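Local coordinates for aldolase (Klebsiella pneumoniae, PDB 6VOQ), which belongs to the class II aldolase and adducin family and binds a zinc ion through one glutamate and three histidines, at residues V12-G15 with A16-S20; F188-N192 with R193-Y197. One frame throughout, in Å; residues are numbered along the deposited sequence.

Interaction 1. Residues V12-G15 with A16-S20; sequences VQIG and ASLFS
Ile14 and Leu18 sit one turn apart on helix 4-20 and touch through their side chains. CG2 of Ile14 meets CD1 of Leu18 at 3.9 Å. The two side chains lie side by side and point the same way. Ile14 holds CG2 anti to its backbone N and CG1 beside that N (chi1 -79°), and this turns CG2, not CG1, toward Leu18. In Leu18, CG stands anti to the carbonyl carbon (chi1 -66°), and this brings it back over the preceding turn. CG of Leu18 packs 3.3 Å from the carbonyl O of Ile14, the same oxygen that accepts the bond from Leu18 N at 2.9 Å.

The backbone forms the i to i+4 ladder of an alpha helix. Ala16 N binds Val12 O, Ser17 N binds Gln13 O at 2.9 Å, and Phe19 N binds Gly15 O. Ile14 and Leu18 lie on the face of this helix that is turned to the sheet and to helix 170-190.

Ala16 O takes two donors from one residue. Ser20 N reaches Ala16 O at 2.9 Å, and Ser20 OG reaches the same Ala16 O at 3.1 Å. They come from opposite faces of the carbonyl plane, the hydroxyl folding back to this oxygen.

Around this stretch of helix, Phe19 packs on Cys48 of a loop and on Arg21 of the second subunit, while Ser17 meets Phe19 of the third. Val12 rests on the loop residues Leu52 and Ala54. Ile14 and Leu18 pack on Thr174 of helix 170-190 and on Leu31 of strand 30-34.

Interaction 2. Residues F188-N192 with R193-Y197; sequences FTLGN and REIRY
Leu190 and Ile195 bring their side chains together where the chain leaves helix 170-190. They cross at a slant. CD1 of Ile195 lies 3.7 Å from CB of Leu190 and 3.8 Å from its CD1, so the tip of the isoleucine rests against both the root and one branch of the leucine. Ile195 has CG1 anti to the carbonyl carbon (chi1 -61°), and it is this branch that meets the leucine. Its other branch, CG2, lies 3.9 Å above the centre of the Tyr197 ring. Ile195 thus packs between Leu190 and one face of the tyrosine.

A type II' beta turn from Leu190 to Arg193 joins the two segments. Arg193 N donates to Leu190 O at 3.1 Å, tilted 29° from the carbonyl plane. Gly191 has the positive phi (62°) that this turn needs at its second position.

Arg193 runs extended from CG to NE, with its CB and CG packed over Leu190 O. Arg193 NE donates to water 1 at 2.9 Å, in the plane of the guanidinium and at its edge. That water in turn donates to Thr189 O. Water 2 links the carbonyl oxygens of Gly191 and Arg193, at 2.8 and 2.7 Å.

Phe118 adds to the apolar patch by touching Leu190, Ile195 and Tyr197. Leu106 of the third subunit packs on Leu190 and Arg193. A single direct backbone bond thus holds the two segments together at the turn, and waters carry the other polar links across it. The apolar pair beside them needs no polar partner.

Overall arrangement
Interaction 1 comes first along the chain, in the second half of helix 4-20. Interaction 2 follows much later, where helix 170-190 ends and the chain runs on toward helix 200-204. Their centres are 31 Å apart, and their nearest atoms about 18 Å, so they do not touch. Helix 170-190 connects them: residues near its start pack on interaction 1, and its last turn belongs to interaction 2. Interaction 1 also lies against strand 30-34 of the mixed sheet, whereas interaction 2 is a surface contact farther from the centre of the chain. Both meet the second and third subunits, so these separate parts of the fold each take part in the four-chain assembly.

Interaction 1. Residues V12-G15 with A16-S20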
ATOM      1  N   VAL A  12      19.162   5.216 -10.806  1.00 31.41           N
ATOM      2  CA  VAL A  12      17.857   5.636 -11.316  1.00 32.32           C
ATOM      3  C   VAL A  12      16.810   4.546 -11.100  1.00 34.30           C
ATOM      4  O   VAL A  12      15.703   4.817 -10.621  1.00 34.34           O
ATOM      5  CB  VAL A  12      17.969   6.017 -12.803  1.00 35.07           C
ATOM      6  CG1 VAL A  12      16.585   6.337 -13.392  1.00 36.77           C
ATOM      7  CG2 VAL A  12      18.927   7.184 -12.981  1.00 31.37           C
ATOM      8  N   GLN A  13      17.139   3.302 -11.450  1.00 30.46           N
ATOM      9  CA  GLN A  13      16.172   2.216 -11.323  1.00 38.68           C
ATOM     10  C   GLN A  13      15.798   1.995  -9.869  1.00 40.90           C
ATOM     11  O   GLN A  13      14.617   1.873  -9.526  1.00 47.71           O
ATOM     12  CB  GLN A  13      16.737   0.932 -11.930  1.00 35.25           C
ATOM     13  CG  GLN A  13      16.919   0.993 -13.423  1.00 49.49           C
ATOM     14  CD  GLN A  13      17.471  -0.303 -13.995  1.00 71.96           C
ATOM     15  OE1 GLN A  13      17.794  -1.233 -13.257  1.00 82.89           O
ATOM     16  NE2 GLN A  13      17.585  -0.366 -15.319  1.00 77.37           N
ATOM     17  N   ILE A  14      16.796   1.946  -8.995  1.00 37.65           N
ATOM     18  CA  ILE A  14      16.517   1.720  -7.589  1.00 35.67           C
ATOM     19  C   ILE A  14      15.666   2.852  -7.023  1.00 38.11           C
ATOM     20  O   ILE A  14      14.696   2.609  -6.295  1.00 44.97           O
ATOM     21  CB  ILE A  14      17.838   1.502  -6.829  1.00 32.23           C
ATOM     22  CG1 ILE A  14      18.285   0.051  -7.080  1.00 33.23           C
ATOM     23  CG2 ILE A  14      17.668   1.767  -5.347  1.00 33.04           C
ATOM     24  CD1 ILE A  14      19.505  -0.384  -6.353  1.00 31.75           C
ATOM     25  N   GLY A  15      15.969   4.097  -7.397  1.00 33.69           N
ATOM     26  CA  GLY A  15      15.121   5.210  -6.989  1.00 26.51           C
ATOM     27  C   GLY A  15      13.671   5.024  -7.398  1.00 31.06           C
ATOM     28  O   GLY A  15      12.762   5.167  -6.579  1.00 35.41           O
ATOM     29  N   ALA A  16      13.439   4.672  -8.662  1.00 32.44           N
ATOM     30  CA  ALA A  16      12.077   4.480  -9.155  1.00 37.99           C
ATOM     31  C   ALA A  16      11.369   3.352  -8.410  1.00 39.09           C
ATOM     32  O   ALA A  16      10.181   3.463  -8.088  1.00 43.79           O
ATOM     33  CB  ALA A  16      12.102   4.197 -10.662  1.00 32.33           C
ATOM     34  N   SER A  17      12.087   2.258  -8.133  1.00 40.25           N
ATOM     35  CA  SER A  17      11.507   1.127  -7.415  1.00 36.90           C
ATOM     36  C   SER A  17      11.119   1.517  -5.996  1.00 34.45           C
ATOM     37  O   SER A  17      10.065   1.104  -5.497  1.00 38.57           O
ATOM     38  CB  SER A  17      12.498  -0.039  -7.399  1.00 33.90           C
ATOM     39  OG  SER A  17      11.908  -1.224  -6.900  1.00 43.82           O
ATOM     40  N   LEU A  18      11.959   2.319  -5.339  1.00 29.92           N
ATOM     41  CA  LEU A  18      11.650   2.774  -3.988  1.00 31.58           C
ATOM     42  C   LEU A  18      10.480   3.751  -3.996  1.00 35.11           C
ATOM     43  O   LEU A  18       9.629   3.716  -3.099  1.00 41.12           O
ATOM     44  CB  LEU A  18      12.881   3.424  -3.357  1.00 28.79           C
ATOM     45  CG  LEU A  18      14.080   2.520  -3.089  1.00 31.86           C
ATOM     46  CD1 LEU A  18      15.289   3.362  -2.725  1.00 26.26           C
ATOM     47  CD2 LEU A  18      13.767   1.505  -1.998  1.00 30.66           C
ATOM     48  N   PHE A  19      10.417   4.625  -5.003  1.00 33.24           N
ATOM     49  CA  PHE A  19       9.342   5.609  -5.053  1.00 33.80           C
ATOM     50  C   PHE A  19       8.009   4.955  -5.374  1.00 38.96           C
ATOM     51  O   PHE A  19       6.999   5.237  -4.718  1.00 35.99           O
ATOM     52  CB  PHE A  19       9.652   6.688  -6.083  1.00 29.64           C
ATOM     53  CG  PHE A  19       8.675   7.835  -6.079  1.00 37.26           C
ATOM     54  CD1 PHE A  19       8.845   8.911  -5.209  1.00 36.70           C
ATOM     55  CD2 PHE A  19       7.598   7.853  -6.946  1.00 40.83           C
ATOM     56  CE1 PHE A  19       7.959   9.982  -5.212  1.00 36.45           C
ATOM     57  CE2 PHE A  19       6.708   8.917  -6.951  1.00 48.03           C
ATOM     58  CZ  PHE A  19       6.890   9.983  -6.083  1.00 42.24           C
ATOM     59  N   SER A  20       7.979   4.085  -6.383  1.00 38.68           N
ATOM     60  CA  SER A  20       6.704   3.494  -6.773  1.00 42.80           C
ATOM     61  C   SER A  20       6.132   2.614  -5.671  1.00 33.64           C
ATOM     62  O   SER A  20       4.909   2.462  -5.579  1.00 38.68           O
ATOM     63  CB  SER A  20       6.863   2.698  -8.068  1.00 43.31           C
ATOM     64  OG  SER A  20       7.719   1.591  -7.869  1.00 52.83           O
TER

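Interaction 2. Residues F188-N192 with R193-Y197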
ATOM      1  N   PHE A 188       5.423  -2.018  14.811  1.00 25.86           N
ATOM      2  CA  PHE A 188       4.157  -1.317  14.994  1.00 27.62           C
ATOM      3  C   PHE A 188       2.969  -2.218  14.735  1.00 23.11           C
ATOM      4  O   PHE A 188       1.920  -2.043  15.359  1.00 37.50           O
ATOM      5  CB  PHE A 188       4.117  -0.076  14.115  1.00 25.31           C
ATOM      6  CG  PHE A 188       5.014   1.006  14.614  1.00 31.72           C
ATOM      7  CD1 PHE A 188       4.584   1.871  15.607  1.00 26.18           C
ATOM      8  CD2 PHE A 188       6.313   1.117  14.141  1.00 23.53           C
ATOM      9  CE1 PHE A 188       5.423   2.859  16.085  1.00 32.14           C
ATOM     10  CE2 PHE A 188       7.148   2.093  14.606  1.00 24.69           C
ATOM     11  CZ  PHE A 188       6.705   2.975  15.583  1.00 26.90           C
ATOM     12  N   THR A 189       3.128  -3.213  13.864  1.00 26.84           N
ATOM     13  CA  THR A 189       2.067  -4.188  13.645  1.00 22.75           C
ATOM     14  C   THR A 189       1.852  -5.058  14.879  1.00 28.38           C
ATOM     15  O   THR A 189       0.715  -5.322  15.283  1.00 24.02           O
ATOM     16  CB  THR A 189       2.410  -5.061  12.438  1.00 26.92           C
ATOM     17  OG1 THR A 189       2.418  -4.251  11.253  1.00 22.87           O
ATOM     18  CG2 THR A 189       1.397  -6.197  12.284  1.00 23.62           C
ATOM     19  N   LEU A 190       2.942  -5.537  15.475  1.00 25.45           N
ATOM     20  CA  LEU A 190       2.807  -6.395  16.639  1.00 25.17           C
ATOM     21  C   LEU A 190       2.260  -5.624  17.825  1.00 27.64           C
ATOM     22  O   LEU A 190       1.497  -6.184  18.618  1.00 34.45           O
ATOM     23  CB  LEU A 190       4.148  -7.039  16.971  1.00 26.57           C
ATOM     24  CG  LEU A 190       4.583  -8.064  15.918  1.00 26.12           C
ATOM     25  CD1 LEU A 190       6.055  -8.425  16.065  1.00 27.13           C
ATOM     26  CD2 LEU A 190       3.704  -9.300  16.027  1.00 27.36           C
ATOM     27  N   GLY A 191       2.610  -4.341  17.942  1.00 30.89           N
ATOM     28  CA  GLY A 191       2.000  -3.506  18.962  1.00 28.73           C
ATOM     29  C   GLY A 191       2.307  -4.016  20.356  1.00 33.02           C
ATOM     30  O   GLY A 191       3.444  -4.374  20.676  1.00 33.01           O
ATOM     31  N   ASN A 192       1.286  -4.067  21.203  1.00 30.87           N
ATOM     32  CA  ASN A 192       1.465  -4.516  22.572  1.00 33.12           C
ATOM     33  C   ASN A 192       1.151  -6.000  22.756  1.00 33.06           C
ATOM     34  O   ASN A 192       0.983  -6.454  23.896  1.00 36.73           O
ATOM     35  CB  ASN A 192       0.608  -3.663  23.508  1.00 44.83           C
ATOM     36  CG  ASN A 192      -0.824  -3.545  23.036  1.00 62.25           C
ATOM     37  OD1 ASN A 192      -1.435  -4.522  22.583  1.00 63.78           O
ATOM     38  ND2 ASN A 192      -1.375  -2.345  23.140  1.00 71.62           N
ATOM     39  N   ARG A 193       1.063  -6.763  21.668  1.00 29.86           N
ATOM     40  CA  ARG A 193       0.886  -8.200  21.786  1.00 32.84           C
ATOM     41  C   ARG A 193       2.174  -8.846  22.284  1.00 35.23           C
ATOM     42  O   ARG A 193       3.273  -8.318  22.091  1.00 31.45           O
ATOM     43  CB  ARG A 193       0.484  -8.802  20.446  1.00 28.57           C
ATOM     44  CG  ARG A 193      -0.859  -8.384  19.950  1.00 30.22           C
ATOM     45  CD  ARG A 193      -1.077  -8.986  18.588  1.00 38.92           C
ATOM     46  NE  ARG A 193      -2.300  -8.532  17.937  1.00 39.70           N
ATOM     47  CZ  ARG A 193      -3.407  -9.260  17.844  1.00 49.06           C
ATOM     48  NH1 ARG A 193      -3.442 -10.480  18.377  1.00 34.24           N
ATOM     49  NH2 ARG A 193      -4.476  -8.771  17.219  1.00 35.94           N
ATOM     50  N   GLU A 194       2.037  -9.999  22.932  1.00 29.46           N
ATOM     51  CA  GLU A 194       3.209 -10.685  23.454  1.00 29.00           C
ATOM     52  C   GLU A 194       3.999 -11.301  22.310  1.00 26.78           C
ATOM     53  O   GLU A 194       3.489 -12.155  21.582  1.00 29.72           O
ATOM     54  CB  GLU A 194       2.820 -11.752  24.470  1.00 33.87           C
ATOM     55  CG  GLU A 194       4.043 -12.426  25.089  1.00 31.07           C
ATOM     56  CD  GLU A 194       3.681 -13.508  26.083  1.00 43.24           C
ATOM     57  OE1 GLU A 194       2.471 -13.719  26.327  1.00 40.70           O
ATOM     58  OE2 GLU A 194       4.610 -14.149  26.619  1.00 41.96           O
ATOM     59  N   ILE A 195       5.246 -10.881  22.170  1.00 34.50           N
ATOM     60  CA  ILE A 195       6.109 -11.260  21.062  1.00 24.22           C
ATOM     61  C   ILE A 195       7.074 -12.338  21.527  1.00 32.40           C
ATOM     62  O   ILE A 195       7.629 -12.258  22.633  1.00 40.07           O
ATOM     63  CB  ILE A 195       6.857 -10.022  20.537  1.00 27.20           C
ATOM     64  CG1 ILE A 195       5.839  -9.001  20.027  1.00 29.07           C
ATOM     65  CG2 ILE A 195       7.889 -10.395  19.457  1.00 23.97           C
ATOM     66  CD1 ILE A 195       6.396  -7.646  19.810  1.00 24.54           C
ATOM     67  N   ARG A 196       7.265 -13.354  20.686  1.00 32.96           N
ATOM     68  CA  ARG A 196       8.310 -14.368  20.858  1.00 36.49           C
ATOM     69  C   ARG A 196       9.628 -13.788  20.341  1.00 32.74           C
ATOM     70  O   ARG A 196      10.036 -14.011  19.201  1.00 33.09           O
ATOM     71  CB  ARG A 196       7.941 -15.647  20.106  1.00 35.36           C
ATOM     72  CG  ARG A 196       8.240 -16.964  20.830  1.00 42.04           C
ATOM     73  CD  ARG A 196       9.727 -17.197  21.048  1.00 42.20           C
ATOM     74  NE  ARG A 196      10.450 -17.415  19.800  1.00 45.87           N
ATOM     75  CZ  ARG A 196      11.753 -17.677  19.724  1.00 47.45           C
ATOM     76  NH1 ARG A 196      12.495 -17.759  20.819  1.00 50.34           N
ATOM     77  NH2 ARG A 196      12.320 -17.846  18.546  1.00 49.09           N
ATOM     78  N   TYR A 197      10.297 -13.013  21.191  1.00 28.63           N
ATOM     79  CA  TYR A 197      11.585 -12.441  20.806  1.00 30.20           C
ATOM     80  C   TYR A 197      12.642 -13.536  20.632  1.00 33.42           C
ATOM     81  O   TYR A 197      12.545 -14.628  21.201  1.00 30.45           O
ATOM     82  CB  TYR A 197      12.066 -11.430  21.852  1.00 28.89           C
ATOM     83  CG  TYR A 197      11.303 -10.129  21.861  1.00 30.17           C
ATOM     84  CD1 TYR A 197      11.473  -9.194  20.851  1.00 32.50           C
ATOM     85  CD2 TYR A 197      10.409  -9.833  22.884  1.00 27.32           C
ATOM     86  CE1 TYR A 197      10.773  -7.996  20.854  1.00 26.04           C
ATOM     87  CE2 TYR A 197       9.713  -8.642  22.899  1.00 30.86           C
ATOM     88  CZ  TYR A 197       9.896  -7.732  21.878  1.00 29.89           C
ATOM     89  OH  TYR A 197       9.201  -6.557  21.899  1.00 30.84           O
TER
HETATM   90  O   HOH W   1      -1.314  -5.898  17.444  1.00 35.01           O
HETATM   91  O   HOH W   2       4.587  -6.012  22.594  1.00 39.20           O